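TRAP dicarboxylate ABC transporter, substrate-binding protein (Roseobacter denitrificans, PDB 4OVQ) binds beta-D-glucuronate as a periplasmic solute-binding protein and probably delivers it to a TRAP transporter for uptake. Local coordinates at residues Val40-Phe45 with Leu59-Gly64; Gly93-Ala98 with Lys133-Leu138; Gly144-Tyr149 with Gln228-Pro233; Asn208-Glu213 with Ala274-Ala279. All coordinates share one frame; numbering follows the deposited sequence.

Contact 1. Residues Val40-Phe45 with Leu59-Gly64; sequences VAMDKF and LQMFHG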
loop_
_atom_site.group_PDB
_atom_site.type_symbol
_atom_site.label_atom_id
_atom_site.label_comp_id
_atom_site.label_asym_id
_atom_site.label_seq_id
_atom_site.Cartn_x
_atom_site.Cartn_y
_atom_site.Cartn_z
ATOM N N VAL A 40 13.542 6.056 -4.490
ATOM C CA VAL A 40 14.865 6.449 -3.976
ATOM C C VAL A 40 15.296 5.408 -2.948
ATOM O O VAL A 40 16.466 4.958 -2.918
ATOM C CB VAL A 40 14.777 7.819 -3.360
ATOM C CG1 VAL A 40 16.094 8.181 -2.670
ATOM C CG2 VAL A 40 14.463 8.868 -4.432
ATOM N N ALA A 41 14.353 4.958 -2.139
ATOM C CA ALA A 41 14.678 3.975 -1.090
ATOM C C ALA A 41 14.999 2.578 -1.651
ATOM O O ALA A 41 15.840 1.876 -1.089
ATOM C CB ALA A 41 13.554 3.892 -0.045
HETATM N N MSE A 42 14.307 2.140 -2.704
HETATM C CA MSE A 42 14.668 0.877 -3.299
HETATM C C MSE A 42 16.033 0.943 -3.995
HETATM O O MSE A 42 16.755 -0.046 -4.019
HETATM C CB MSE A 42 13.540 0.384 -4.259
HETATM C CG MSE A 42 12.261 -0.031 -3.534
HETATM SE SE MSE A 42 12.530 -1.578 -2.369
HETATM C CE MSE A 42 12.554 -2.924 -3.793
ATOM N N ASP A 43 16.358 2.093 -4.577
ATOM C CA ASP A 43 17.712 2.298 -5.109
ATOM C C ASP A 43 18.708 2.137 -3.970
ATOM O O ASP A 43 19.755 1.496 -4.120
ATOM C CB ASP A 43 17.862 3.672 -5.801
ATOM C CG ASP A 43 17.234 3.699 -7.189
ATOM O OD1 ASP A 43 17.087 2.601 -7.764
ATOM O OD2 ASP A 43 16.888 4.804 -7.662
ATOM N N LYS A 44 18.363 2.684 -2.825
ATOM C CA LYS A 44 19.237 2.569 -1.662
ATOM C C LYS A 44 19.369 1.122 -1.174
ATOM O O LYS A 44 20.466 0.674 -0.776
ATOM C CB LYS A 44 18.766 3.502 -0.550
ATOM C CG LYS A 44 19.741 3.558 0.658
ATOM C CD LYS A 44 21.165 4.065 0.294
ATOM C CE LYS A 44 21.138 5.427 -0.391
ATOM N NZ LYS A 44 22.517 6.068 -0.504
ATOM N N PHE A 45 18.260 0.383 -1.187
ATOM C CA PHE A 45 18.289 -1.026 -0.879
ATOM C C PHE A 45 19.240 -1.747 -1.822
ATOM O O PHE A 45 20.105 -2.512 -1.379
ATOM C CB PHE A 45 16.892 -1.611 -0.931
ATOM C CG PHE A 45 16.842 -3.128 -0.799
ATOM C CD1 PHE A 45 17.395 -3.786 0.324
ATOM C CD2 PHE A 45 16.233 -3.894 -1.778
ATOM C CE1 PHE A 45 17.321 -5.171 0.457
ATOM C CE2 PHE A 45 16.148 -5.292 -1.658
ATOM C CZ PHE A 45 16.685 -5.940 -0.536
ATOM N N LEU A 59 21.270 -5.928 -7.390
ATOM C CA LEU A 59 19.857 -5.773 -7.695
ATOM C C LEU A 59 19.659 -4.674 -8.719
ATOM O O LEU A 59 20.095 -3.544 -8.511
ATOM C CB LEU A 59 19.086 -5.431 -6.428
ATOM C CG LEU A 59 17.602 -5.072 -6.537
ATOM C CD1 LEU A 59 16.782 -6.222 -7.110
ATOM C CD2 LEU A 59 17.121 -4.766 -5.114
ATOM N N GLN A 60 18.995 -5.016 -9.826
ATOM C CA GLN A 60 18.556 -4.048 -10.799
ATOM C C GLN A 60 17.055 -3.741 -10.631
ATOM O O GLN A 60 16.197 -4.631 -10.813
ATOM C CB GLN A 60 18.824 -4.593 -12.217
ATOM C CG GLN A 60 18.575 -3.598 -13.341
ATOM C CD GLN A 60 19.038 -4.134 -14.686
ATOM O OE1 GLN A 60 19.642 -5.205 -14.758
ATOM N NE2 GLN A 60 18.754 -3.397 -15.754
HETATM N N MSE A 61 16.752 -2.490 -10.296
HETATM C CA MSE A 61 15.369 -2.038 -10.188
HETATM C C MSE A 61 14.759 -1.640 -11.527
HETATM O O MSE A 61 15.410 -1.016 -12.361
HETATM C CB MSE A 61 15.266 -0.845 -9.248
HETATM C CG MSE A 61 15.630 -1.144 -7.778
HETATM SE SE MSE A 61 14.558 -2.543 -6.949
HETATM C CE MSE A 61 12.797 -1.809 -7.425
ATOM N N PHE A 62 13.499 -2.026 -11.696
ATOM C CA PHE A 62 12.646 -1.507 -12.739
ATOM C C PHE A 62 11.529 -0.729 -12.060
ATOM O O PHE A 62 10.557 -1.336 -11.536
ATOM C CB PHE A 62 12.109 -2.674 -13.573
ATOM C CG PHE A 62 13.191 -3.446 -14.273
ATOM C CD1 PHE A 62 13.971 -4.348 -13.581
ATOM C CD2 PHE A 62 13.447 -3.253 -15.621
ATOM C CE1 PHE A 62 14.982 -5.049 -14.199
ATOM C CE2 PHE A 62 14.454 -3.951 -16.248
ATOM C CZ PHE A 62 15.225 -4.849 -15.536
ATOM N N HIS A 63 11.690 0.584 -12.001
ATOM C CA HIS A 63 10.721 1.494 -11.428
ATOM C C HIS A 63 9.595 1.789 -12.431
ATOM O O HIS A 63 9.611 1.303 -13.556
ATOM C CB HIS A 63 11.404 2.795 -11.036
ATOM C CG HIS A 63 12.540 2.606 -10.072
ATOM N ND1 HIS A 63 12.387 1.986 -8.852
ATOM C CD2 HIS A 63 13.834 2.986 -10.137
ATOM C CE1 HIS A 63 13.547 1.961 -8.218
ATOM N NE2 HIS A 63 14.437 2.580 -8.972
ATOM N N GLY A 64 8.645 2.620 -12.013
ATOM C CA GLY A 64 7.575 3.037 -12.904
ATOM C C GLY A 64 6.677 1.921 -13.396
ATOM O O GLY A 64 5.968 2.126 -14.382
#
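The imidazole of H63 donates from NE2 to D43 OD1 at 2.9 Å, a His-carboxylate hydrogen bond that joins helix 37-52 to the chain leaving strand 58-62. These two elements close the beta-alpha-beta unit begun by strand 25-29, and in this pairing the helix runs nearly antiparallel to the strand, at 164°, with segment axes 8.8 Å apart. The bond is nearly straight, and OD1 lies almost exactly in the plane of the imidazole, at its edge. From the other side of the bond, however, the nitrogen stands above the carboxylate plane. The other ring nitrogen, ND1, is hydrogen-bonded to N30, so both ring nitrogens are engaged and the rotation of the ring is fixed. D43 reaches the ring because its CG stands beside the backbone N (chi1 -77°).

Next to this polar pair two selenomethionines meet. M42 and M61 are both bent at chi2 and chi3 and cross at about a right angle, so that M42 CE lies 3.8 Å from M61 SE. The methyl carbon M61 CE turns back to within 3.9 Å of M42 CB. I84 and N86 of strand 84-88 and Y141 of strand 135-141 also touch M42. One turn further along the helix, F45 is crossed by L59 at about a right angle, F45 CD2 lying 3.6 Å from L59 CD2.

Contact 2. Residues Gly93-Ala98 with Lys133-Leu138; sequences GPLVPA and KGIQPL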
loop_
_atom_site.group_PDB
_atom_site.type_symbol
_atom_site.label_atom_id
_atom_site.label_comp_id
_atom_site.label_asym_id
_atom_site.label_seq_id
_atom_site.Cartn_x
_atom_site.Cartn_y
_atom_site.Cartn_z
ATOM N N GLY A 93 -3.316 -8.988 -0.084
ATOM C CA GLY A 93 -4.350 -9.530 0.787
ATOM C C GLY A 93 -5.102 -10.700 0.197
ATOM O O GLY A 93 -5.378 -11.655 0.917
ATOM N N PRO A 94 -5.440 -10.628 -1.092
ATOM C CA PRO A 94 -6.215 -11.760 -1.638
ATOM C C PRO A 94 -5.410 -13.067 -1.640
ATOM O O PRO A 94 -6.023 -14.135 -1.604
ATOM C CB PRO A 94 -6.530 -11.303 -3.053
ATOM C CG PRO A 94 -6.605 -9.747 -2.928
ATOM C CD PRO A 94 -5.433 -9.459 -1.999
ATOM N N LEU A 95 -4.079 -12.987 -1.624
ATOM C CA LEU A 95 -3.212 -14.167 -1.605
ATOM C C LEU A 95 -2.942 -14.688 -0.179
ATOM O O LEU A 95 -2.724 -15.895 0.020
ATOM C CB LEU A 95 -1.880 -13.825 -2.273
ATOM C CG LEU A 95 -0.734 -14.835 -2.119
ATOM C CD1 LEU A 95 -1.036 -16.086 -2.906
ATOM C CD2 LEU A 95 0.616 -14.259 -2.553
ATOM N N VAL A 96 -2.937 -13.779 0.799
ATOM C CA VAL A 96 -2.479 -14.055 2.156
ATOM C C VAL A 96 -3.461 -13.526 3.200
ATOM O O VAL A 96 -3.475 -12.344 3.506
ATOM C CB VAL A 96 -1.102 -13.372 2.441
ATOM C CG1 VAL A 96 -0.524 -13.835 3.761
ATOM C CG2 VAL A 96 -0.097 -13.640 1.333
ATOM N N PRO A 97 -4.307 -14.402 3.769
ATOM C CA PRO A 97 -5.345 -13.985 4.699
ATOM C C PRO A 97 -4.866 -13.072 5.810
ATOM O O PRO A 97 -5.561 -12.128 6.126
ATOM C CB PRO A 97 -5.831 -15.317 5.296
ATOM C CG PRO A 97 -5.586 -16.299 4.223
ATOM C CD PRO A 97 -4.318 -15.854 3.533
ATOM N N ALA A 98 -3.711 -13.363 6.409
ATOM C CA ALA A 98 -3.249 -12.582 7.559
ATOM C C ALA A 98 -2.866 -11.193 7.077
ATOM O O ALA A 98 -3.135 -10.208 7.757
ATOM C CB ALA A 98 -2.098 -13.270 8.293
ATOM N N LYS A 133 3.057 -18.259 1.837
ATOM C CA LYS A 133 2.722 -18.173 0.413
ATOM C C LYS A 133 3.903 -17.783 -0.483
ATOM O O LYS A 133 3.701 -17.320 -1.602
ATOM C CB LYS A 133 1.585 -17.165 0.194
ATOM C CG LYS A 133 0.289 -17.515 0.895
ATOM C CD LYS A 133 -0.398 -18.737 0.286
ATOM C CE LYS A 133 -1.571 -19.142 1.133
ATOM N NZ LYS A 133 -2.627 -19.764 0.307
ATOM N N GLY A 134 5.126 -17.961 0.012
ATOM C CA GLY A 134 6.312 -17.868 -0.812
ATOM C C GLY A 134 6.933 -16.488 -0.939
ATOM O O GLY A 134 7.832 -16.270 -1.750
ATOM N N ILE A 135 6.426 -15.552 -0.146
ATOM C CA ILE A 135 6.941 -14.193 -0.199
ATOM C C ILE A 135 7.379 -13.664 1.164
ATOM O O ILE A 135 6.575 -13.480 2.070
ATOM C CB ILE A 135 5.952 -13.236 -0.846
ATOM C CG1 ILE A 135 4.684 -13.090 -0.048
ATOM C CG2 ILE A 135 5.657 -13.622 -2.288
ATOM C CD1 ILE A 135 3.588 -12.464 -0.851
ATOM N N GLN A 136 8.673 -13.442 1.307
ATOM C CA GLN A 136 9.229 -13.037 2.598
ATOM C C GLN A 136 9.326 -11.495 2.719
ATOM O O GLN A 136 10.053 -10.856 1.951
ATOM C CB GLN A 136 10.618 -13.655 2.711
ATOM C CG GLN A 136 11.491 -13.129 3.803
ATOM C CD GLN A 136 11.200 -13.814 5.066
ATOM O OE1 GLN A 136 11.241 -15.049 5.135
ATOM N NE2 GLN A 136 10.827 -13.047 6.076
ATOM N N PRO A 137 8.586 -10.875 3.652
ATOM C CA PRO A 137 8.855 -9.445 3.871
ATOM C C PRO A 137 10.149 -9.236 4.654
ATOM O O PRO A 137 10.440 -9.985 5.578
ATOM C CB PRO A 137 7.645 -8.978 4.676
ATOM C CG PRO A 137 7.304 -10.215 5.475
ATOM C CD PRO A 137 7.535 -11.380 4.565
ATOM N N LEU A 138 10.937 -8.276 4.211
ATOM C CA LEU A 138 12.233 -7.933 4.785
ATOM C C LEU A 138 12.215 -6.647 5.589
ATOM O O LEU A 138 13.020 -6.499 6.502
ATOM C CB LEU A 138 13.272 -7.777 3.684
ATOM C CG LEU A 138 13.537 -9.016 2.835
ATOM C CD1 LEU A 138 14.455 -8.614 1.679
ATOM C CD2 LEU A 138 14.171 -10.149 3.656
HETATM O O HOH W 1 -4.070 -17.721 -1.259
#
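L95 and V96, on a loop turn that ends in an extended residue, approach the chain at K133 with no direct hydrogen bond between the segments, the CA atoms of V96 and K133 standing 6.9 Å apart. The aliphatic stem of K133 runs past L95 and V96 in the opposite direction to both, with K133 CG 3.5 Å from L95 O and 3.9 Å from V96 CG2. A bend at chi2 (-69°) carries the chain along that carbonyl, and a water completes the span: it donates to L95 O at 2.6 Å and accepts from K133 NZ at 3.0 Å. Cutting K133 back to an alanine removes the stem beyond CB, and would probably open a gap beside V96 and L95 O and leave the bridging water without its lysine partner. Deeper in, L95 CD2 meets I135 CD1 tip to tip at 3.9 Å, with M130 beside I135. G134, at positive phi, is the C-prime residue of the Schellman motif that ends helix 121-132 and turns the chain into strand 135-141, the edge strand of the five-stranded sheet.

Contact 3. Residues Gly144-Tyr149 with Gln228-Pro233; sequences GARSFY and QHLIIP. With BDP (beta-D-glucopyranuronic acid), chain C.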
loop_
_atom_site.group_PDB
_atom_site.type_symbol
_atom_site.label_atom_id
_atom_site.label_comp_id
_atom_site.label_asym_id
_atom_site.label_seq_id
_atom_site.Cartn_x
_atom_site.Cartn_y
_atom_site.Cartn_z
ATOM N N GLY A 144 1.469 6.099 4.223
ATOM C CA GLY A 144 0.504 7.007 4.784
ATOM C C GLY A 144 -0.910 6.482 4.848
ATOM O O GLY A 144 -1.147 5.285 4.909
ATOM N N ALA A 145 -1.844 7.428 4.963
ATOM C CA ALA A 145 -3.268 7.124 4.866
ATOM C C ALA A 145 -3.812 7.477 3.483
ATOM O O ALA A 145 -3.434 8.492 2.890
ATOM C CB ALA A 145 -4.046 7.883 5.910
ATOM N N ARG A 146 -4.734 6.640 3.008
ATOM C CA ARG A 146 -5.442 6.840 1.758
ATOM C C ARG A 146 -6.771 7.577 1.987
ATOM O O ARG A 146 -7.518 7.235 2.898
ATOM C CB ARG A 146 -5.716 5.472 1.092
ATOM C CG ARG A 146 -4.492 4.634 0.893
ATOM C CD ARG A 146 -4.818 3.239 0.366
ATOM N NE ARG A 146 -5.368 3.219 -0.979
ATOM C CZ ARG A 146 -4.667 2.937 -2.078
ATOM N NH1 ARG A 146 -3.349 2.793 -2.021
ATOM N NH2 ARG A 146 -5.281 2.907 -3.234
ATOM N N SER A 147 -7.036 8.564 1.148
ATOM C CA SER A 147 -8.273 9.344 1.186
ATOM C C SER A 147 -8.878 9.515 -0.204
ATOM O O SER A 147 -8.178 9.402 -1.211
ATOM C CB SER A 147 -8.002 10.732 1.749
ATOM O OG SER A 147 -7.638 10.663 3.116
ATOM N N PHE A 148 -10.177 9.824 -0.244
ATOM C CA PHE A 148 -10.903 9.935 -1.489
ATOM C C PHE A 148 -10.552 11.183 -2.273
ATOM O O PHE A 148 -10.330 12.262 -1.714
ATOM C CB PHE A 148 -12.426 9.973 -1.239
ATOM C CG PHE A 148 -12.990 8.691 -0.707
ATOM C CD1 PHE A 148 -12.984 7.546 -1.485
ATOM C CD2 PHE A 148 -13.564 8.632 0.559
ATOM C CE1 PHE A 148 -13.519 6.369 -0.998
ATOM C CE2 PHE A 148 -14.090 7.468 1.033
ATOM C CZ PHE A 148 -14.056 6.323 0.249
ATOM N N TYR A 149 -10.565 11.058 -3.590
ATOM C CA TYR A 149 -10.524 12.220 -4.450
ATOM C C TYR A 149 -11.426 12.033 -5.672
ATOM O O TYR A 149 -11.605 10.922 -6.159
ATOM C CB TYR A 149 -9.099 12.566 -4.874
ATOM C CG TYR A 149 -8.200 11.445 -5.385
ATOM C CD1 TYR A 149 -8.134 11.139 -6.718
ATOM C CD2 TYR A 149 -7.320 10.800 -4.525
ATOM C CE1 TYR A 149 -7.256 10.180 -7.200
ATOM C CE2 TYR A 149 -6.438 9.824 -4.978
ATOM C CZ TYR A 149 -6.409 9.522 -6.326
ATOM O OH TYR A 149 -5.518 8.559 -6.766
ATOM N N GLN A 228 -9.176 9.308 5.095
ATOM C CA GLN A 228 -8.169 8.470 5.725
ATOM C C GLN A 228 -8.741 7.107 6.123
ATOM O O GLN A 228 -8.525 6.609 7.225
ATOM C CB GLN A 228 -7.601 9.200 6.943
ATOM C CG GLN A 228 -6.905 10.499 6.570
ATOM C CD GLN A 228 -6.447 11.294 7.782
ATOM O OE1 GLN A 228 -7.084 11.267 8.836
ATOM N NE2 GLN A 228 -5.339 12.007 7.631
ATOM N N HIS A 229 -9.421 6.484 5.159
ATOM C CA HIS A 229 -10.193 5.263 5.375
ATOM C C HIS A 229 -9.353 3.993 5.359
ATOM O O HIS A 229 -9.788 2.968 5.881
ATOM C CB HIS A 229 -11.286 5.149 4.313
ATOM C CG HIS A 229 -10.779 5.323 2.913
ATOM N ND1 HIS A 229 -10.879 6.513 2.231
ATOM C CD2 HIS A 229 -10.146 4.462 2.083
ATOM C CE1 HIS A 229 -10.319 6.383 1.043
ATOM N NE2 HIS A 229 -9.859 5.147 0.935
ATOM N N LEU A 230 -8.171 4.049 4.737
ATOM C CA LEU A 230 -7.259 2.911 4.702
ATOM C C LEU A 230 -5.867 3.400 5.078
ATOM O O LEU A 230 -5.428 4.468 4.581
ATOM C CB LEU A 230 -7.233 2.293 3.301
ATOM C CG LEU A 230 -8.467 1.457 2.911
ATOM C CD1 LEU A 230 -8.519 1.190 1.403
ATOM C CD2 LEU A 230 -8.490 0.153 3.690
ATOM N N ILE A 231 -5.182 2.620 5.929
ATOM C CA ILE A 231 -3.802 2.879 6.297
ATOM C C ILE A 231 -3.078 1.543 6.112
ATOM O O ILE A 231 -3.124 0.657 6.954
ATOM C CB ILE A 231 -3.714 3.400 7.747
ATOM C CG1 ILE A 231 -4.508 4.689 7.867
ATOM C CG2 ILE A 231 -2.271 3.640 8.136
ATOM C CD1 ILE A 231 -4.573 5.239 9.318
ATOM N N ILE A 232 -2.474 1.392 4.931
ATOM C CA ILE A 232 -1.917 0.130 4.470
ATOM C C ILE A 232 -0.395 0.272 4.350
ATOM O O ILE A 232 0.075 1.192 3.682
ATOM C CB ILE A 232 -2.523 -0.216 3.089
ATOM C CG1 ILE A 232 -4.049 -0.261 3.168
ATOM C CG2 ILE A 232 -1.960 -1.514 2.591
ATOM C CD1 ILE A 232 -4.722 -0.576 1.841
ATOM N N PRO A 233 0.366 -0.633 4.975
ATOM C CA PRO A 233 1.821 -0.554 4.872
ATOM C C PRO A 233 2.292 -1.197 3.576
ATOM O O PRO A 233 1.528 -1.895 2.882
ATOM C CB PRO A 233 2.296 -1.402 6.054
ATOM C CG PRO A 233 1.243 -2.440 6.207
ATOM C CD PRO A 233 -0.046 -1.720 5.886
HETATM C C1 BDP C . -0.129 3.443 -3.766
HETATM C C2 BDP C . 0.796 2.280 -3.514
HETATM C C3 BDP C . 0.994 1.601 -4.799
HETATM C C4 BDP C . -0.313 1.130 -5.343
HETATM C C5 BDP C . -1.265 2.291 -5.503
HETATM C C6 BDP C . -2.653 1.868 -6.011
HETATM O O2 BDP C . 2.066 2.875 -3.080
HETATM O O3 BDP C . 1.766 0.387 -4.469
HETATM O O4 BDP C . -0.101 0.455 -6.654
HETATM O O5 BDP C . -1.428 2.993 -4.278
HETATM O O6A BDP C . -2.737 0.916 -6.842
HETATM O O1 BDP C . -0.422 4.169 -2.607
HETATM O O6B BDP C . -3.586 2.630 -5.658
HETATM O O HOH W 2 -1.519 3.351 2.802
HETATM O O HOH W 3 1.154 3.317 5.332
#
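R146 lies across L230 as its antiparallel hydrogen-bonded partner in the four-stranded sheet, and from there its guanidinium grips the bound glucuronate. R146 NH1 donates to the glucuronate ring oxygen O5 and R146 NH2 to its carboxylate oxygen O6B, each at 3.0 Å, the sugar lying at the edge of the guanidinium. R167, N207 and E234 are among the other residues bonded to the ligand. The aliphatic part of R146 rests on L230, with R146 CD 3.9 Å from L230 CB, while NE forms a salt bridge with E206 OE2.

E206 is thus the second-shell group that holds R146, and H229 backs it from a shell further out: E206 OE2 also accepts from H229 NE2, and H229 ND1 is bonded to S227. With CG between the backbone N and the carbonyl carbon (chi1 51°), the imidazole is set between two covers. R146 O lies over the centre of one face, and the F148 ring covers the other obliquely, centroids 4.2 Å apart and planes at 31°. A serine in place of F148 would probably uncover that face and leave the imidazole, and through it E206, less firmly positioned.

Two backbone bonds join the strands, R146 N to L230 O at 2.8 Å and a weak one from H229 N to R146 O; the side-chain hydroxyl S147 OG accepts from Q228 N. Where the strands part, a water donates to both G144 O, at 3.1 Å, and I232 O, at 2.9 Å.

Contact 4. Residues Asn208-Glu213 with Ala274-Ala279; sequences NWPSYE and AASRAA. With BDP (beta-D-glucopyranuronic acid), chain C.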
loop_
_atom_site.group_PDB
_atom_site.type_symbol
_atom_site.label_atom_id
_atom_site.label_comp_id
_atom_site.label_asym_id
_atom_site.label_seq_id
_atom_site.Cartn_x
_atom_site.Cartn_y
_atom_site.Cartn_z
ATOM N N ASN A 208 -2.886 8.090 -1.021
ATOM C CA ASN A 208 -2.143 9.036 -0.183
ATOM C C ASN A 208 -1.764 10.300 -0.985
ATOM O O ASN A 208 -1.923 10.363 -2.203
ATOM C CB ASN A 208 -0.908 8.343 0.375
ATOM C CG ASN A 208 -0.060 7.682 -0.704
ATOM O OD1 ASN A 208 0.242 8.266 -1.733
ATOM N ND2 ASN A 208 0.335 6.419 -0.461
ATOM N N TRP A 209 -1.258 11.328 -0.296
ATOM C CA TRP A 209 -0.893 12.564 -0.990
ATOM C C TRP A 209 0.143 12.386 -2.084
ATOM O O TRP A 209 -0.009 12.916 -3.179
ATOM C CB TRP A 209 -0.384 13.650 -0.036
ATOM C CG TRP A 209 -1.412 14.253 0.838
ATOM C CD1 TRP A 209 -1.587 14.011 2.160
ATOM C CD2 TRP A 209 -2.396 15.233 0.472
ATOM N NE1 TRP A 209 -2.620 14.769 2.653
ATOM C CE2 TRP A 209 -3.133 15.534 1.637
ATOM C CE3 TRP A 209 -2.734 15.875 -0.725
ATOM C CZ2 TRP A 209 -4.188 16.464 1.642
ATOM C CZ3 TRP A 209 -3.788 16.793 -0.718
ATOM C CH2 TRP A 209 -4.494 17.076 0.466
ATOM N N PRO A 210 1.237 11.653 -1.810
ATOM C CA PRO A 210 2.266 11.536 -2.847
ATOM C C PRO A 210 1.832 10.833 -4.152
ATOM O O PRO A 210 2.296 11.177 -5.238
ATOM C CB PRO A 210 3.394 10.783 -2.130
ATOM C CG PRO A 210 3.187 11.105 -0.680
ATOM C CD PRO A 210 1.692 11.107 -0.526
ATOM N N SER A 211 0.951 9.845 -4.041
ATOM C CA SER A 211 0.433 9.161 -5.230
ATOM C C SER A 211 -0.541 10.059 -5.982
ATOM O O SER A 211 -0.524 10.114 -7.195
ATOM C CB SER A 211 -0.293 7.873 -4.852
ATOM O OG SER A 211 0.597 6.820 -4.528
ATOM N N TYR A 212 -1.388 10.757 -5.241
ATOM C CA TYR A 212 -2.370 11.674 -5.829
ATOM C C TYR A 212 -1.629 12.707 -6.661
ATOM O O TYR A 212 -2.020 13.045 -7.773
ATOM C CB TYR A 212 -3.133 12.353 -4.711
ATOM C CG TYR A 212 -4.135 13.429 -5.073
ATOM C CD1 TYR A 212 -5.169 13.178 -5.973
ATOM C CD2 TYR A 212 -4.105 14.684 -4.445
ATOM C CE1 TYR A 212 -6.103 14.145 -6.254
ATOM C CE2 TYR A 212 -5.033 15.660 -4.756
ATOM C CZ TYR A 212 -6.022 15.380 -5.654
ATOM O OH TYR A 212 -6.943 16.358 -5.923
ATOM N N GLU A 213 -0.505 13.165 -6.122
ATOM C CA GLU A 213 0.293 14.156 -6.802
ATOM C C GLU A 213 1.106 13.557 -7.960
ATOM O O GLU A 213 0.985 14.011 -9.090
ATOM C CB GLU A 213 1.159 14.878 -5.760
ATOM C CG GLU A 213 2.007 15.984 -6.299
ATOM C CD GLU A 213 3.410 15.513 -6.568
ATOM O OE1 GLU A 213 4.090 15.039 -5.624
ATOM O OE2 GLU A 213 3.811 15.566 -7.733
ATOM N N ALA A 274 4.192 16.136 2.839
ATOM C CA ALA A 274 3.947 17.559 3.020
ATOM C C ALA A 274 4.182 18.341 1.739
ATOM O O ALA A 274 3.412 19.254 1.412
ATOM C CB ALA A 274 4.830 18.091 4.129
ATOM N N ALA A 275 5.260 18.003 1.038
ATOM C CA ALA A 275 5.613 18.650 -0.222
ATOM C C ALA A 275 4.564 18.379 -1.295
ATOM O O ALA A 275 4.209 19.272 -2.065
ATOM C CB ALA A 275 6.983 18.175 -0.695
ATOM N N SER A 276 4.094 17.132 -1.354
ATOM C CA SER A 276 3.046 16.736 -2.301
ATOM C C SER A 276 1.768 17.479 -2.015
ATOM O O SER A 276 1.136 18.043 -2.913
ATOM C CB SER A 276 2.792 15.205 -2.215
ATOM O OG SER A 276 3.843 14.547 -2.855
ATOM N N ARG A 277 1.350 17.445 -0.761
ATOM C CA ARG A 277 0.125 18.124 -0.406
ATOM C C ARG A 277 0.222 19.621 -0.740
ATOM O O ARG A 277 -0.736 20.223 -1.243
ATOM C CB ARG A 277 -0.188 17.940 1.072
ATOM C CG ARG A 277 -1.450 18.676 1.445
ATOM C CD ARG A 277 -1.723 18.721 2.917
ATOM N NE ARG A 277 -2.908 19.532 3.181
ATOM C CZ ARG A 277 -3.761 19.312 4.172
ATOM N NH1 ARG A 277 -3.548 18.325 5.030
ATOM N NH2 ARG A 277 -4.820 20.102 4.319
ATOM N N ALA A 278 1.384 20.214 -0.479
ATOM C CA ALA A 278 1.539 21.649 -0.708
ATOM C C ALA A 278 1.512 21.988 -2.193
ATOM O O ALA A 278 0.907 22.984 -2.610
ATOM C CB ALA A 278 2.816 22.145 -0.075
ATOM N N ALA A 279 2.159 21.159 -3.000
ATOM C CA ALA A 279 2.195 21.395 -4.432
ATOM C C ALA A 279 0.810 21.281 -5.073
ATOM O O ALA A 279 0.477 22.043 -5.993
ATOM C CB ALA A 279 3.181 20.453 -5.098
HETATM C C1 BDP C . -0.129 3.443 -3.766
HETATM C C2 BDP C . 0.796 2.280 -3.514
HETATM C C3 BDP C . 0.994 1.601 -4.799
HETATM C C4 BDP C . -0.313 1.130 -5.343
HETATM C C5 BDP C . -1.265 2.291 -5.503
HETATM C C6 BDP C . -2.653 1.868 -6.011
HETATM O O2 BDP C . 2.066 2.875 -3.080
HETATM O O3 BDP C . 1.766 0.387 -4.469
HETATM O O4 BDP C . -0.101 0.455 -6.654
HETATM O O5 BDP C . -1.428 2.993 -4.278
HETATM O O6A BDP C . -2.737 0.916 -6.842
HETATM O O1 BDP C . -0.422 4.169 -2.607
HETATM O O6B BDP C . -3.586 2.630 -5.658
#
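The aliphatic chain of R277 lies over one face of W209, R277 CG standing 3.4 Å from the centroid of the six-membered ring and only 5° off the ring normal, a CH-pi contact that forms the tight part of this helix pair. With CG anti to the backbone N (chi1 179°) and the chain extended to NE, R277 follows the indole as far as CZ2, its guanidinium 23° from the ring plane and its NE bridged to E281. Beside it S276 OG donates to the anti lone pair of E213 OE1, at 2.8 Å; R272 bonds to both oxygens. The segment axes cross at 46°. By contrast, A274 and A278 on helix 248-282 turn their methyls away from the interface to the exposed side. On the pocket side of helix 209-214, N208 is the N-cap, N208 OD1 accepting from S211 N at 2.9 Å. N208 ND2, bonded to A143 O, comes within 3.2 Å of glucuronate O1: a capped helix N terminus at the sugar-binding site.

In the fold
From the N terminus, contact 1 closes the first loop, with 13 residues between segments 40-45 and 59-64, on helix 37-52 and strand 58-62. Contact 2 follows in series, with 34 residues between segments 93-98 and 133-138, and brings the loop after helix 89-92 to the start of strand 135-141. The two meet where F45 packs on L138, both reaching the five-stranded sheet. The chain then passes from strand 135-141 into strand 146-150 of the four-stranded sheet, where contact 3 opens. Contacts 3 and 4 cross: segment 208-213 lies within the span of contact 3, while 274-279 follows it on the long helix 248-282. They touch through Y149 and Y212, and both reach the glucuronate, contact 3 through R146 and contact 4 through N208.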